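Local coordinates for protein tRNA (guanosine(18)-2'-O)-methyltransferase (Aquifex aeolicus, PDB 1ZJR) that methylates the ribose 2'-hydroxyl of guanosine 18 in a subset of tRNAs, using S-adenosyl-L-methionine as the methyl donor, at residues 15-20 and 188-192. Numbering follows the deposited sequence.
Sequences LREVLE and IQKIL
The helical segments 15-19 and 188-192 cross at a marked angle, 137° between their N-to-C directions, with axes 10.4 Å apart at closest approach and with Leu19 nearest Ile188 and Arg16 nearest Leu192 along the backbones. This is an apolar helix-helix packing that brings the two ends of the chain together, the N-terminal helix 7-19 against the C-terminal helix 185-200, at the periphery of the knotted SPOUT methyltransferase fold, its centre about 18 Å from that of the chain, and away from the predicted S-adenosyl-L-methionine site. Leu19 sits at the middle. With CG anti to its own carbonyl carbon (chi1 -70°), its branch point is turned toward the second helix. The CD1 methyl enters among Ile188, Ile191 and Leu192, 3.8 Å from Ile191 CG2. It also lies 4.0 Å from Leu192 CD2. CD2 of Leu19 touches Ile191 CG2 as well, which therefore meets both branches of the leucine. Further back along the first helix, Leu15 and Leu192 lie alongside each other, pointing opposite ways, CD1 of Leu15 coming 3.6 Å from CD2 of Leu192; Leu15 also rests on Trp77. At the C-terminal end of segment 15-20, Glu20 turns its aliphatic part to the isoleucine, CG standing 3.9 Å from Ile188 CD1. The same glutamate has a long charge pairing with Arg16, OE1 lying well out of the guanidinium plane. Arg16 reaches over extended from CG to NE, and NH2 forms a salt bridge with Glu185, to which Gln189 NE2 also hydrogen-bonds. The Arg16 side chain lies across those of Ile188 and Leu192 at roughly a right angle, NH1 touching a methyl of each; Leu192 CD1 sits at the guanidinium edge, in plane, 3.2 Å from Arg16 NH1.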
loop_
_atom_site.group_PDB
_atom_site.type_symbol
_atom_site.label_atom_id
_atom_site.label_comp_id
_atom_site.label_asym_id
_atom_site.label_seq_id
_atom_site.Cartn_x
_atom_site.Cartn_y
_atom_site.Cartn_z
ATOM N N LEU A 15 -4.111 -8.657 16.896
ATOM C CA LEU A 15 -3.518 -7.440 16.356
ATOM C C LEU A 15 -2.002 -7.538 16.511
ATOM O O LEU A 15 -1.245 -7.158 15.624
ATOM C CB LEU A 15 -4.036 -6.215 17.120
ATOM C CG LEU A 15 -4.057 -4.844 16.430
ATOM C CD1 LEU A 15 -4.152 -3.760 17.496
ATOM C CD2 LEU A 15 -2.816 -4.634 15.580
ATOM N N ARG A 16 -1.567 -8.056 17.654
ATOM C CA ARG A 16 -0.146 -8.203 17.925
ATOM C C ARG A 16 0.509 -9.136 16.907
ATOM O O ARG A 16 1.571 -8.835 16.369
ATOM C CB ARG A 16 0.062 -8.741 19.341
ATOM C CG ARG A 16 1.502 -8.694 19.776
ATOM C CD ARG A 16 1.680 -9.126 21.218
ATOM N NE ARG A 16 3.070 -8.955 21.615
ATOM C CZ ARG A 16 3.614 -7.798 21.971
ATOM N NH1 ARG A 16 2.886 -6.693 21.998
ATOM N NH2 ARG A 16 4.900 -7.744 22.279
ATOM N N GLU A 17 -0.129 -10.271 16.648
ATOM C CA GLU A 17 0.391 -11.233 15.679
ATOM C C GLU A 17 0.492 -10.570 14.308
ATOM O O GLU A 17 1.457 -10.772 13.569
ATOM C CB GLU A 17 -0.539 -12.444 15.601
ATOM C CG GLU A 17 -0.639 -13.214 16.906
ATOM C CD GLU A 17 -1.775 -14.218 16.903
ATOM O OE1 GLU A 17 -1.843 -15.036 17.844
ATOM O OE2 GLU A 17 -2.603 -14.182 15.965
ATOM N N VAL A 18 -0.514 -9.773 13.974
ATOM C CA VAL A 18 -0.527 -9.071 12.700
ATOM C C VAL A 18 0.609 -8.056 12.658
ATOM O O VAL A 18 1.333 -7.970 11.669
ATOM C CB VAL A 18 -1.886 -8.356 12.476
ATOM C CG1 VAL A 18 -1.801 -7.417 11.283
ATOM C CG2 VAL A 18 -2.982 -9.396 12.248
ATOM N N LEU A 19 0.774 -7.287 13.731
ATOM C CA LEU A 19 1.838 -6.293 13.764
ATOM C C LEU A 19 3.222 -6.940 13.667
ATOM O O LEU A 19 4.153 -6.349 13.120
ATOM C CB LEU A 19 1.730 -5.439 15.037
ATOM C CG LEU A 19 0.537 -4.476 15.070
ATOM C CD1 LEU A 19 0.487 -3.746 16.412
ATOM C CD2 LEU A 19 0.664 -3.479 13.926
ATOM N N GLU A 20 3.356 -8.161 14.174
ATOM C CA GLU A 20 4.641 -8.851 14.116
ATOM C C GLU A 20 5.021 -9.294 12.703
ATOM O O GLU A 20 6.164 -9.672 12.452
ATOM C CB GLU A 20 4.635 -10.044 15.077
ATOM C CG GLU A 20 4.725 -9.608 16.535
ATOM C CD GLU A 20 4.537 -10.742 17.520
ATOM O OE1 GLU A 20 4.682 -10.491 18.737
ATOM O OE2 GLU A 20 4.242 -11.877 17.085
ATOM N N ILE A 188 5.488 -1.656 18.315
ATOM C CA ILE A 188 4.339 -2.544 18.387
ATOM C C ILE A 188 3.459 -2.139 19.569
ATOM O O ILE A 188 2.243 -2.017 19.437
ATOM C CB ILE A 188 4.785 -4.015 18.558
ATOM C CG1 ILE A 188 5.450 -4.506 17.266
ATOM C CG2 ILE A 188 3.594 -4.890 18.928
ATOM C CD1 ILE A 188 5.961 -5.948 17.341
ATOM N N GLN A 189 4.068 -1.929 20.730
ATOM C CA GLN A 189 3.281 -1.535 21.891
ATOM C C GLN A 189 2.608 -0.188 21.682
ATOM O O GLN A 189 1.476 0.012 22.115
ATOM C CB GLN A 189 4.147 -1.495 23.154
ATOM C CG GLN A 189 4.291 -2.851 23.819
ATOM C CD GLN A 189 5.007 -2.774 25.152
ATOM O OE1 GLN A 189 4.611 -2.015 26.036
ATOM N NE2 GLN A 189 6.062 -3.569 25.307
ATOM N N LYS A 190 3.294 0.732 21.009
ATOM C CA LYS A 190 2.721 2.050 20.764
ATOM C C LYS A 190 1.468 1.925 19.900
ATOM O O LYS A 190 0.440 2.545 20.178
ATOM C CB LYS A 190 3.734 2.962 20.067
ATOM C CG LYS A 190 3.223 4.387 19.854
ATOM C CD LYS A 190 4.157 5.216 18.980
ATOM C CE LYS A 190 4.165 4.725 17.539
ATOM N NZ LYS A 190 2.817 4.796 16.900
ATOM N N ILE A 191 1.556 1.119 18.849
ATOM C CA ILE A 191 0.421 0.930 17.965
ATOM C C ILE A 191 -0.720 0.205 18.669
ATOM O O ILE A 191 -1.878 0.587 18.523
ATOM C CB ILE A 191 0.833 0.165 16.693
ATOM C CG1 ILE A 191 1.890 0.980 15.938
ATOM C CG2 ILE A 191 -0.397 -0.100 15.818
ATOM C CD1 ILE A 191 2.478 0.277 14.724
ATOM N N LEU A 192 -0.401 -0.833 19.436
ATOM C CA LEU A 192 -1.434 -1.571 20.165
ATOM C C LEU A 192 -2.227 -0.615 21.051
ATOM O O LEU A 192 -3.464 -0.617 21.049
ATOM C CB LEU A 192 -0.806 -2.662 21.041
ATOM C CG LEU A 192 -0.360 -3.965 20.372
ATOM C CD1 LEU A 192 0.327 -4.867 21.394
ATOM C CD2 LEU A 192 -1.569 -4.666 19.776
#